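Local coordinates for mutual gliding-motility protein MglA (Myxococcus xanthus DK 1622, PDB 6H17), which binds and hydrolyses GTP as an intracellular switch that coordinates social and adventurous gliding motility and controls the direction and speed of movement, at residues R53-D58 with T78-V83; K14-G19 with K90-G95; V99-D104 with Y136-N141. All coordinates share one frame; numbering follows the deposited sequence.

Interaction 1: R53-D58 with T78-V83. With GSP (5'-guanosine-diphosphate-monothiophosphate), chain C; SO4 (sulfate ion), chain D.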
loop_
_atom_site.group_PDB
_atom_site.type_symbol
_atom_site.label_atom_id
_atom_site.label_comp_id
_atom_site.label_asym_id
_atom_site.label_seq_id
_atom_site.Cartn_x
_atom_site.Cartn_y
_atom_site.Cartn_z
ATOM N N ARG A 53 -16.301 14.252 7.274
ATOM C CA ARG A 53 -17.028 13.127 6.721
ATOM C C ARG A 53 -16.586 12.764 5.319
ATOM O O ARG A 53 -16.893 11.663 4.847
ATOM C CB ARG A 53 -18.516 13.428 6.613
ATOM C CG ARG A 53 -19.192 13.837 7.872
ATOM C CD ARG A 53 -20.485 14.510 7.468
ATOM N NE ARG A 53 -21.298 13.567 6.713
ATOM C CZ ARG A 53 -22.007 12.599 7.279
ATOM N NH1 ARG A 53 -22.006 12.467 8.599
ATOM N NH2 ARG A 53 -22.716 11.766 6.532
ATOM N N THR A 54 -15.941 13.686 4.609
ATOM C CA THR A 54 -15.509 13.430 3.241
ATOM C C THR A 54 -14.021 13.155 3.152
ATOM O O THR A 54 -13.471 13.095 2.041
ATOM C CB THR A 54 -15.931 14.564 2.303
ATOM O OG1 THR A 54 -15.405 15.801 2.776
ATOM C CG2 THR A 54 -17.447 14.648 2.224
ATOM N N LEU A 55 -13.355 12.933 4.280
ATOM C CA LEU A 55 -11.936 12.573 4.274
ATOM C C LEU A 55 -11.901 11.054 4.271
ATOM O O LEU A 55 -11.921 10.413 5.324
ATOM C CB LEU A 55 -11.221 13.165 5.479
ATOM C CG LEU A 55 -9.725 12.857 5.579
ATOM C CD1 LEU A 55 -8.993 13.427 4.384
ATOM C CD2 LEU A 55 -9.180 13.412 6.891
ATOM N N PHE A 56 -11.852 10.463 3.082
ATOM C CA PHE A 56 -12.073 9.037 2.931
ATOM C C PHE A 56 -10.768 8.273 2.793
ATOM O O PHE A 56 -9.841 8.705 2.094
ATOM C CB PHE A 56 -12.885 8.727 1.673
ATOM C CG PHE A 56 -14.282 9.242 1.701
ATOM C CD1 PHE A 56 -15.245 8.656 2.517
ATOM C CD2 PHE A 56 -14.659 10.299 0.888
ATOM C CE1 PHE A 56 -16.542 9.136 2.531
ATOM C CE2 PHE A 56 -15.958 10.778 0.897
ATOM C CZ PHE A 56 -16.899 10.199 1.726
ATOM N N PHE A 57 -10.720 7.113 3.417
ATOM C CA PHE A 57 -9.727 6.105 3.066
ATOM C C PHE A 57 -10.428 4.752 3.018
ATOM O O PHE A 57 -11.593 4.608 3.397
ATOM C CB PHE A 57 -8.543 6.111 4.022
ATOM C CG PHE A 57 -8.892 5.754 5.430
ATOM C CD1 PHE A 57 -8.759 4.461 5.868
ATOM C CD2 PHE A 57 -9.366 6.715 6.306
ATOM C CE1 PHE A 57 -9.066 4.127 7.165
ATOM C CE2 PHE A 57 -9.674 6.392 7.598
ATOM C CZ PHE A 57 -9.529 5.108 8.038
ATOM N N ASP A 58 -9.715 3.754 2.526
ATOM C CA ASP A 58 -10.325 2.494 2.137
ATOM C C ASP A 58 -9.807 1.350 2.985
ATOM O O ASP A 58 -8.695 1.390 3.501
ATOM C CB ASP A 58 -9.975 2.172 0.678
ATOM C CG ASP A 58 -10.243 3.320 -0.231
ATOM O OD1 ASP A 58 -11.433 3.606 -0.486
ATOM O OD2 ASP A 58 -9.266 3.988 -0.669
ATOM N N THR A 78 -5.846 2.213 2.419
ATOM C CA THR A 78 -5.211 3.394 1.840
ATOM C C THR A 78 -5.192 4.500 2.880
ATOM O O THR A 78 -5.742 4.360 3.976
ATOM C CB THR A 78 -5.936 3.875 0.582
ATOM O OG1 THR A 78 -7.221 4.400 0.936
ATOM C CG2 THR A 78 -6.073 2.768 -0.433
ATOM N N VAL A 79 -4.528 5.599 2.530
ATOM C CA VAL A 79 -4.476 6.782 3.378
ATOM C C VAL A 79 -4.924 7.978 2.555
ATOM O O VAL A 79 -4.911 7.927 1.313
ATOM C CB VAL A 79 -3.054 7.041 3.930
ATOM C CG1 VAL A 79 -2.519 5.814 4.656
ATOM C CG2 VAL A 79 -2.100 7.486 2.838
ATOM N N PRO A 80 -5.264 9.092 3.206
ATOM C CA PRO A 80 -5.459 10.346 2.463
ATOM C C PRO A 80 -4.102 10.963 2.182
ATOM O O PRO A 80 -3.356 11.299 3.109
ATOM C CB PRO A 80 -6.310 11.201 3.406
ATOM C CG PRO A 80 -6.191 10.569 4.737
ATOM C CD PRO A 80 -5.661 9.196 4.621
ATOM N N GLY A 81 -3.754 11.075 0.912
ATOM C CA GLY A 81 -2.424 11.486 0.523
ATOM C C GLY A 81 -2.159 12.956 0.444
ATOM O O GLY A 81 -0.993 13.367 0.392
ATOM N N GLN A 82 -3.190 13.796 0.430
ATOM C CA GLN A 82 -2.946 15.231 0.342
ATOM C C GLN A 82 -2.177 15.701 1.574
ATOM O O GLN A 82 -2.410 15.228 2.691
ATOM C CB GLN A 82 -4.266 15.978 0.213
ATOM C CG GLN A 82 -4.991 15.776 -1.116
ATOM C CD GLN A 82 -6.369 16.393 -1.097
ATOM O OE1 GLN A 82 -7.344 15.750 -0.713
ATOM N NE2 GLN A 82 -6.456 17.651 -1.497
ATOM N N VAL A 83 -1.276 16.668 1.365
ATOM C CA VAL A 83 -0.239 16.972 2.354
ATOM C C VAL A 83 -0.810 17.253 3.740
ATOM O O VAL A 83 -0.220 16.860 4.750
ATOM C CB VAL A 83 0.639 18.138 1.861
ATOM C CG1 VAL A 83 1.529 17.700 0.736
ATOM C CG2 VAL A 83 -0.210 19.311 1.442
HETATM P PG GSP C . -6.312 10.415 -2.194
HETATM O O3B GSP C . -6.060 9.820 -3.718
HETATM S S1G GSP C . -6.692 12.238 -2.418
HETATM O O2G GSP C . -7.449 9.558 -1.601
HETATM O O3G GSP C . -5.009 10.142 -1.436
HETATM P PB GSP C . -5.864 8.346 -4.264
HETATM O O1B GSP C . -4.424 7.992 -4.290
HETATM O O2B GSP C . -6.756 7.399 -3.556
HETATM P PA GSP C . -7.465 7.776 -6.608
HETATM O O1A GSP C . -7.184 6.350 -6.653
HETATM O O2A GSP C . -8.786 8.206 -6.136
HETATM O O3A GSP C . -6.333 8.541 -5.794
HETATM O "O5'" GSP C . -7.164 8.331 -8.074
HETATM C "C5'" GSP C . -7.280 9.717 -8.354
HETATM C "C4'" GSP C . -7.601 9.933 -9.828
HETATM O "O4'" GSP C . -6.524 9.419 -10.637
HETATM C "C3'" GSP C . -8.846 9.198 -10.253
HETATM O "O3'" GSP C . -9.573 9.991 -11.176
HETATM C "C2'" GSP C . -8.351 7.932 -10.951
HETATM O "O2'" GSP C . -9.208 7.401 -11.918
HETATM C "C1'" GSP C . -7.044 8.468 -11.552
HETATM N N9 GSP C . -6.038 7.446 -11.810
HETATM C C8 GSP C . -5.588 6.529 -10.911
HETATM N N7 GSP C . -4.662 5.741 -11.494
HETATM C C5 GSP C . -4.528 6.174 -12.788
HETATM C C6 GSP C . -3.742 5.739 -13.854
HETATM O O6 GSP C . -2.924 4.789 -13.811
HETATM N N1 GSP C . -3.896 6.415 -15.023
HETATM C C2 GSP C . -4.750 7.479 -15.164
HETATM N N2 GSP C . -4.824 8.091 -16.333
HETATM N N3 GSP C . -5.527 7.915 -14.146
HETATM C C4 GSP C . -5.393 7.240 -12.989
HETATM S S SO4 D . -1.482 17.529 -2.705
HETATM O O1 SO4 D . -1.829 16.170 -3.120
HETATM O O2 SO4 D . -0.825 17.476 -1.395
HETATM O O3 SO4 D . -0.559 18.157 -3.646
HETATM O O4 SO4 D . -2.724 18.291 -2.588
#
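Asp58 and Thr78 meet through backbone and side chain at once, across the antiparallel junction of strands 52-62 and 71-78. The Thr78 amide donates to Asp58 O over 3.2 Å, approaching tilted by 32° from the carbonyl plane. A tighter bond runs from Thr78 OG1 to Asp58 OD2, 2.6 Å long, reaching the carboxylate on its anti side and 34° out of its plane. Thr78 can give it because its hydroxyl sits between the backbone N and the carbonyl carbon (chi1 69°), turned back to the aspartate. OD2 is also bonded to the hydroxyl of Thr26 in the P-loop, so the carboxylate, near the magnesium ion, ties this strand to the nucleotide site. A valine in place of Thr78 has no hydroxyl to give and would probably leave OD2 of the buried Asp58 with one bond fewer and its carboxylate less firmly oriented. Thr78 O, by contrast, finds no polar partner in the model; Phe57 CB lies 3.3 Å from it. Residues 78-81, Thr-Val-Pro-Gly, occupy the place of the DxxG motif that opens switch II in Ras-like GTPases, with threonine where the aspartate usually stands. As in those relatives, the glycine amide meets the gamma group, here a thiophosphate: Gly81 N donates to O3G of GTPgammaS at 2.8 Å. Glycine suits the spot, since a CB would crowd that oxygen. Just before it, the rigid Pro80 packs its CB against Leu55 CD1 at 3.6 Å, the two side chains crossing at about a right angle. The carbonyls of Pro80, Gln82 and Val83 are bonded to the guanidinium group of Arg89, while Val83 N meets O2 of a sulfate, probably from the crystallisation liquor, at 2.9 Å.

Interaction 2: K14-G19 with K90-G95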
loop_
_atom_site.group_PDB
_atom_site.type_symbol
_atom_site.label_atom_id
_atom_site.label_comp_id
_atom_site.label_asym_id
_atom_site.label_seq_id
_atom_site.Cartn_x
_atom_site.Cartn_y
_atom_site.Cartn_z
ATOM N N LYS A 14 -1.495 -6.346 8.057
ATOM C CA LYS A 14 -1.934 -5.048 7.560
ATOM C C LYS A 14 -0.999 -4.544 6.480
ATOM O O LYS A 14 0.219 -4.459 6.684
ATOM C CB LYS A 14 -1.948 -4.073 8.727
ATOM C CG LYS A 14 -2.385 -2.679 8.394
ATOM C CD LYS A 14 -2.520 -1.868 9.675
ATOM C CE LYS A 14 -3.288 -0.601 9.455
ATOM N NZ LYS A 14 -3.490 0.150 10.726
ATOM N N ILE A 15 -1.570 -4.200 5.329
ATOM C CA ILE A 15 -0.843 -3.584 4.221
ATOM C C ILE A 15 -1.388 -2.177 4.033
ATOM O O ILE A 15 -2.609 -2.003 3.934
ATOM C CB ILE A 15 -1.037 -4.362 2.908
ATOM C CG1 ILE A 15 -0.610 -5.819 3.038
ATOM C CG2 ILE A 15 -0.328 -3.643 1.746
ATOM C CD1 ILE A 15 0.731 -6.010 3.493
ATOM N N VAL A 16 -0.503 -1.179 3.978
ATOM C CA VAL A 16 -0.913 0.206 3.750
ATOM C C VAL A 16 -0.397 0.669 2.388
ATOM O O VAL A 16 0.807 0.586 2.109
ATOM C CB VAL A 16 -0.430 1.144 4.875
ATOM C CG1 VAL A 16 -0.777 2.593 4.539
ATOM C CG2 VAL A 16 -1.058 0.726 6.194
ATOM N N TYR A 17 -1.312 1.182 1.560
ATOM C CA TYR A 17 -0.998 1.873 0.312
ATOM C C TYR A 17 -0.834 3.355 0.624
ATOM O O TYR A 17 -1.761 4.000 1.146
ATOM C CB TYR A 17 -2.120 1.624 -0.698
ATOM C CG TYR A 17 -2.045 0.276 -1.388
ATOM C CD1 TYR A 17 -1.758 0.175 -2.729
ATOM C CD2 TYR A 17 -2.264 -0.907 -0.686
ATOM C CE1 TYR A 17 -1.683 -1.046 -3.367
ATOM C CE2 TYR A 17 -2.195 -2.127 -1.321
ATOM C CZ TYR A 17 -1.895 -2.189 -2.656
ATOM O OH TYR A 17 -1.814 -3.433 -3.246
ATOM N N TYR A 18 0.330 3.886 0.283
ATOM C CA TYR A 18 0.737 5.242 0.615
ATOM C C TYR A 18 1.079 5.972 -0.670
ATOM O O TYR A 18 1.290 5.345 -1.709
ATOM C CB TYR A 18 1.989 5.182 1.503
ATOM C CG TYR A 18 2.141 6.231 2.575
ATOM C CD1 TYR A 18 1.565 6.064 3.813
ATOM C CD2 TYR A 18 2.907 7.356 2.362
ATOM C CE1 TYR A 18 1.729 6.988 4.802
ATOM C CE2 TYR A 18 3.081 8.311 3.350
ATOM C CZ TYR A 18 2.480 8.112 4.579
ATOM O OH TYR A 18 2.642 9.001 5.623
ATOM N N GLY A 19 1.152 7.301 -0.616
ATOM C CA GLY A 19 1.514 8.090 -1.771
ATOM C C GLY A 19 0.761 9.399 -1.792
ATOM O O GLY A 19 -0.160 9.614 -1.012
ATOM N N LYS A 90 -0.858 8.982 9.932
ATOM C CA LYS A 90 -0.193 8.403 11.092
ATOM C C LYS A 90 -1.090 7.408 11.814
ATOM O O LYS A 90 -0.616 6.366 12.278
ATOM C CB LYS A 90 0.285 9.528 12.014
ATOM C CG LYS A 90 1.424 10.302 11.370
ATOM C CD LYS A 90 1.635 11.678 11.951
ATOM C CE LYS A 90 2.160 11.586 13.347
ATOM N NZ LYS A 90 3.497 10.914 13.375
ATOM N N LEU A 91 -2.385 7.699 11.933
ATOM C CA LEU A 91 -3.291 6.740 12.552
ATOM C C LEU A 91 -3.306 5.433 11.771
ATOM O O LEU A 91 -3.208 4.340 12.348
ATOM C CB LEU A 91 -4.696 7.331 12.636
ATOM C CG LEU A 91 -4.900 8.514 13.580
ATOM C CD1 LEU A 91 -6.357 8.970 13.568
ATOM C CD2 LEU A 91 -4.462 8.171 14.992
ATOM N N ILE A 92 -3.406 5.526 10.447
ATOM C CA ILE A 92 -3.570 4.339 9.613
ATOM C C ILE A 92 -2.305 3.492 9.600
ATOM O O ILE A 92 -2.373 2.262 9.480
ATOM C CB ILE A 92 -4.037 4.758 8.200
ATOM C CG1 ILE A 92 -5.418 5.426 8.286
ATOM C CG2 ILE A 92 -4.040 3.556 7.248
ATOM C CD1 ILE A 92 -5.766 6.285 7.094
ATOM N N LEU A 93 -1.132 4.116 9.715
ATOM C CA LEU A 93 0.110 3.367 9.657
ATOM C C LEU A 93 0.363 2.517 10.891
ATOM O O LEU A 93 1.231 1.633 10.847
ATOM C CB LEU A 93 1.311 4.307 9.465
ATOM C CG LEU A 93 1.659 4.735 8.054
ATOM C CD1 LEU A 93 2.718 5.841 8.127
ATOM C CD2 LEU A 93 2.145 3.564 7.216
ATOM N N LYS A 94 -0.348 2.744 11.987
ATOM C CA LYS A 94 -0.091 1.960 13.194
ATOM C C LYS A 94 -0.258 0.477 12.898
ATOM O O LYS A 94 -1.247 0.066 12.295
ATOM C CB LYS A 94 -1.057 2.377 14.301
ATOM C CG LYS A 94 -0.743 3.737 14.888
ATOM C CD LYS A 94 -1.730 4.117 15.978
ATOM C CE LYS A 94 -1.379 5.471 16.576
ATOM N NZ LYS A 94 -2.296 5.862 17.684
ATOM N N GLY A 95 0.717 -0.327 13.325
ATOM C CA GLY A 95 0.626 -1.766 13.157
ATOM C C GLY A 95 0.869 -2.276 11.756
ATOM O O GLY A 95 0.590 -3.445 11.482
#
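Lys14 NZ bonds to two backbone carbonyls where helix 86-93 ends: Ile92 O and Lys94 O, each 2.7 Å from the ammonium nitrogen. The two are approached differently. At Lys94 O the nitrogen lies in the carbonyl plane, with a C=O...N angle of 158°, whereas at Ile92 O it stands tilted by 34° from that plane. A lysine suits this place because its charge meets the electronegative C-terminal end of a helix, an attraction likely to add to the bonds. Reach matters too: the side chain is fully stretched, from CG anti to the backbone N (chi1 -180°) to its tip, and passes alongside Gly95. Gly95 itself turns with a positive phi, a conformation that glycine adopts easily, as the chain leaves the helix.

Further along the strand the contact becomes apolar. Val16 forks, setting CG2 4.2 Å from Ile92 CG2 and CG1 4.1 Å from Leu93 CD2. Leu93 starts out pointing away from the strand, but its branches swing back, and CD1 comes within 3.7 Å of Tyr18 CE1, the two side chains crossing at about a right angle.

In the next shell, Tyr18 OH is held by Asn119 and Asn123 of helix 110-125, Lys14 makes a cation-pi contact with Tyr77, and Leu93 O is bonded to Gln127. Strand 10-18 runs between strands 71-78 and 98-104, so helix 86-93, which connects those two in a beta-alpha-beta crossover, packs over the central strand, with helix 110-125 beside it and helix 25-35 against Tyr17 on the opposite face of the sheet.

Interaction 3: V99-D104 with Y136-N141. With GSP (5'-guanosine-diphosphate-monothiophosphate), chain C.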
loop_
_atom_site.group_PDB
_atom_site.type_symbol
_atom_site.label_atom_id
_atom_site.label_comp_id
_atom_site.label_asym_id
_atom_site.label_seq_id
_atom_site.Cartn_x
_atom_site.Cartn_y
_atom_site.Cartn_z
ATOM N N VAL A 99 4.152 -2.142 3.191
ATOM C CA VAL A 99 3.750 -0.895 2.551
ATOM C C VAL A 99 3.922 -0.986 1.045
ATOM O O VAL A 99 4.907 -1.540 0.541
ATOM C CB VAL A 99 4.558 0.298 3.095
ATOM C CG1 VAL A 99 4.275 1.563 2.306
ATOM C CG2 VAL A 99 4.257 0.527 4.560
ATOM N N VAL A 100 2.958 -0.430 0.321
ATOM C CA VAL A 100 3.072 -0.174 -1.112
ATOM C C VAL A 100 3.088 1.332 -1.259
ATOM O O VAL A 100 2.124 2.003 -0.853
ATOM C CB VAL A 100 1.896 -0.760 -1.903
ATOM C CG1 VAL A 100 2.006 -0.353 -3.363
ATOM C CG2 VAL A 100 1.832 -2.272 -1.761
ATOM N N PHE A 101 4.159 1.879 -1.830
ATOM C CA PHE A 101 4.187 3.297 -2.168
ATOM C C PHE A 101 3.741 3.447 -3.613
ATOM O O PHE A 101 4.400 2.930 -4.519
ATOM C CB PHE A 101 5.565 3.914 -1.977
ATOM C CG PHE A 101 5.564 5.397 -2.202
ATOM C CD1 PHE A 101 5.836 5.952 -3.452
ATOM C CD2 PHE A 101 5.240 6.245 -1.160
ATOM C CE1 PHE A 101 5.814 7.325 -3.638
ATOM C CE2 PHE A 101 5.201 7.616 -1.342
ATOM C CZ PHE A 101 5.512 8.152 -2.558
ATOM N N VAL A 102 2.649 4.162 -3.838
ATOM C CA VAL A 102 2.103 4.401 -5.162
ATOM C C VAL A 102 2.574 5.777 -5.603
ATOM O O VAL A 102 2.142 6.798 -5.060
ATOM C CB VAL A 102 0.575 4.306 -5.175
ATOM C CG1 VAL A 102 0.033 4.563 -6.573
ATOM C CG2 VAL A 102 0.098 2.948 -4.651
ATOM N N ALA A 103 3.477 5.822 -6.577
ATOM C CA ALA A 103 3.966 7.083 -7.119
ATOM C C ALA A 103 3.159 7.461 -8.351
ATOM O O ALA A 103 2.817 6.609 -9.181
ATOM C CB ALA A 103 5.435 6.937 -7.486
ATOM N N ASP A 104 2.835 8.738 -8.460
ATOM C CA ASP A 104 2.188 9.264 -9.658
ATOM C C ASP A 104 3.269 9.584 -10.682
ATOM O O ASP A 104 4.097 10.464 -10.452
ATOM C CB ASP A 104 1.395 10.516 -9.284
ATOM C CG ASP A 104 0.521 11.026 -10.421
ATOM O OD1 ASP A 104 0.956 10.959 -11.595
ATOM O OD2 ASP A 104 -0.613 11.489 -10.147
ATOM N N TYR A 136 8.219 -3.814 1.604
ATOM C CA TYR A 136 7.996 -2.540 0.924
ATOM C C TYR A 136 8.181 -2.724 -0.570
ATOM O O TYR A 136 9.202 -3.246 -1.020
ATOM C CB TYR A 136 8.977 -1.498 1.484
ATOM C CG TYR A 136 9.064 -0.214 0.696
ATOM C CD1 TYR A 136 7.929 0.413 0.241
ATOM C CD2 TYR A 136 10.293 0.371 0.411
ATOM C CE1 TYR A 136 7.991 1.574 -0.502
ATOM C CE2 TYR A 136 10.372 1.552 -0.326
ATOM C CZ TYR A 136 9.207 2.136 -0.777
ATOM O OH TYR A 136 9.217 3.302 -1.519
ATOM N N VAL A 137 7.188 -2.290 -1.335
ATOM C CA VAL A 137 7.192 -2.344 -2.794
ATOM C C VAL A 137 6.774 -0.981 -3.300
ATOM O O VAL A 137 5.928 -0.317 -2.688
ATOM C CB VAL A 137 6.231 -3.431 -3.307
ATOM C CG1 VAL A 137 6.103 -3.417 -4.829
ATOM C CG2 VAL A 137 6.672 -4.812 -2.791
ATOM N N ILE A 138 7.356 -0.556 -4.405
ATOM C CA ILE A 138 7.008 0.717 -5.031
ATOM C C ILE A 138 6.325 0.472 -6.372
ATOM O O ILE A 138 6.735 -0.402 -7.153
ATOM C CB ILE A 138 8.225 1.660 -5.166
ATOM C CG1 ILE A 138 7.747 3.061 -5.600
ATOM C CG2 ILE A 138 9.272 1.118 -6.104
ATOM C CD1 ILE A 138 8.760 4.176 -5.265
ATOM N N GLN A 139 5.288 1.251 -6.638
ATOM C CA GLN A 139 4.529 1.191 -7.875
ATOM C C GLN A 139 4.636 2.514 -8.607
ATOM O O GLN A 139 4.368 3.573 -8.027
ATOM C CB GLN A 139 3.068 0.895 -7.555
ATOM C CG GLN A 139 2.202 0.724 -8.790
ATOM C CD GLN A 139 0.748 0.561 -8.457
ATOM O OE1 GLN A 139 -0.004 1.533 -8.420
ATOM N NE2 GLN A 139 0.331 -0.684 -8.205
ATOM N N TYR A 140 5.014 2.464 -9.875
ATOM C CA TYR A 140 5.046 3.646 -10.732
ATOM C C TYR A 140 3.741 3.652 -11.514
ATOM O O TYR A 140 3.629 3.020 -12.564
ATOM C CB TYR A 140 6.257 3.631 -11.655
ATOM C CG TYR A 140 7.588 3.410 -10.959
ATOM C CD1 TYR A 140 7.885 4.003 -9.730
ATOM C CD2 TYR A 140 8.550 2.585 -11.525
ATOM C CE1 TYR A 140 9.121 3.789 -9.108
ATOM C CE2 TYR A 140 9.767 2.366 -10.911
ATOM C CZ TYR A 140 10.035 2.974 -9.701
ATOM O OH TYR A 140 11.248 2.766 -9.057
ATOM N N ASN A 141 2.748 4.355 -10.984
ATOM C CA ASN A 141 1.402 4.342 -11.543
ATOM C C ASN A 141 1.246 5.432 -12.594
ATOM O O ASN A 141 2.077 6.334 -12.743
ATOM C CB ASN A 141 0.374 4.479 -10.412
ATOM C CG ASN A 141 -1.026 4.175 -10.850
ATOM O OD1 ASN A 141 -1.255 3.274 -11.669
ATOM N ND2 ASN A 141 -1.985 4.929 -10.335
HETATM P PG GSP C . -6.312 10.415 -2.194
HETATM O O3B GSP C . -6.060 9.820 -3.718
HETATM S S1G GSP C . -6.692 12.238 -2.418
HETATM O O2G GSP C . -7.449 9.558 -1.601
HETATM O O3G GSP C . -5.009 10.142 -1.436
HETATM P PB GSP C . -5.864 8.346 -4.264
HETATM O O1B GSP C . -4.424 7.992 -4.290
HETATM O O2B GSP C . -6.756 7.399 -3.556
HETATM P PA GSP C . -7.465 7.776 -6.608
HETATM O O1A GSP C . -7.184 6.350 -6.653
HETATM O O2A GSP C . -8.786 8.206 -6.136
HETATM O O3A GSP C . -6.333 8.541 -5.794
HETATM O "O5'" GSP C . -7.164 8.331 -8.074
HETATM C "C5'" GSP C . -7.280 9.717 -8.354
HETATM C "C4'" GSP C . -7.601 9.933 -9.828
HETATM O "O4'" GSP C . -6.524 9.419 -10.637
HETATM C "C3'" GSP C . -8.846 9.198 -10.253
HETATM O "O3'" GSP C . -9.573 9.991 -11.176
HETATM C "C2'" GSP C . -8.351 7.932 -10.951
HETATM O "O2'" GSP C . -9.208 7.401 -11.918
HETATM C "C1'" GSP C . -7.044 8.468 -11.552
HETATM N N9 GSP C . -6.038 7.446 -11.810
HETATM C C8 GSP C . -5.588 6.529 -10.911
HETATM N N7 GSP C . -4.662 5.741 -11.494
HETATM C C5 GSP C . -4.528 6.174 -12.788
HETATM C C6 GSP C . -3.742 5.739 -13.854
HETATM O O6 GSP C . -2.924 4.789 -13.811
HETATM N N1 GSP C . -3.896 6.415 -15.023
HETATM C C2 GSP C . -4.750 7.479 -15.164
HETATM N N2 GSP C . -4.824 8.091 -16.333
HETATM N N3 GSP C . -5.527 7.915 -14.146
HETATM C C4 GSP C . -5.393 7.240 -12.989
#
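Two neighbouring parallel strands of the central sheet, 99-104 and 136-141, pair here, joined through helix 110-125 in a beta-alpha-beta unit of the small-GTPase fold. Five backbone bonds zip them together, from Val137 N to Val99 O (3.0 Å) through to Asn141 N and Ala103 O (2.9 Å), all nearly straight on their carbonyls. Side chains alternate between faces. Phe101 and Ile138 lie side by side, CD1 to CD1 at 3.9 Å, and Phe101 CB meets the edge of the Tyr136 ring, 3.7 Å from CE1; helices 110-125 and 151-158 cover this apolar face. Val100 and Val137 face helix 176-193 instead. Beside them Val102 CG1 rests 3.5 Å from Gln139 OE1, a buried amide satisfied by Asn28 and Thr179. At the strand end Asn141, first residue of the NKxD motif, sends its CG anti to the backbone N (chi1 -167°), and ND2 donates to N7 of the guanine at 3.0 Å. Ala170 N is bonded to OD1 and Cys23 O to ND2, which is likely to fix the amide's flip, NH2 toward N7. The largely apolar strand bodies are thus buried between helices, while strand 136-141 ends in a polar Asn141 that meets guanine.

Interaction 3 lies wholly in the core and buries the most surface, a regular ladder of backbone bonds with apolar packing, aromatic as well as aliphatic. Interaction 1 is also buried, but its two cross-bonds, one backbone and one side chain, form no ladder, and it lies at the phosphate end of the nucleotide; interaction 3 reaches the same ligand at the guanine, their centres about 17 Å apart. Interaction 2, partly exposed, joins helix to strand with a lysine at its open end. It bridges the others: Ile92 packs on Phe57 and Val79, and Tyr18 forms probable backbone hydrogen bonds with Val100 and Val102. All three reach one sheet, through strands 10-18, 52-62, 71-78, 98-104 and 136-141.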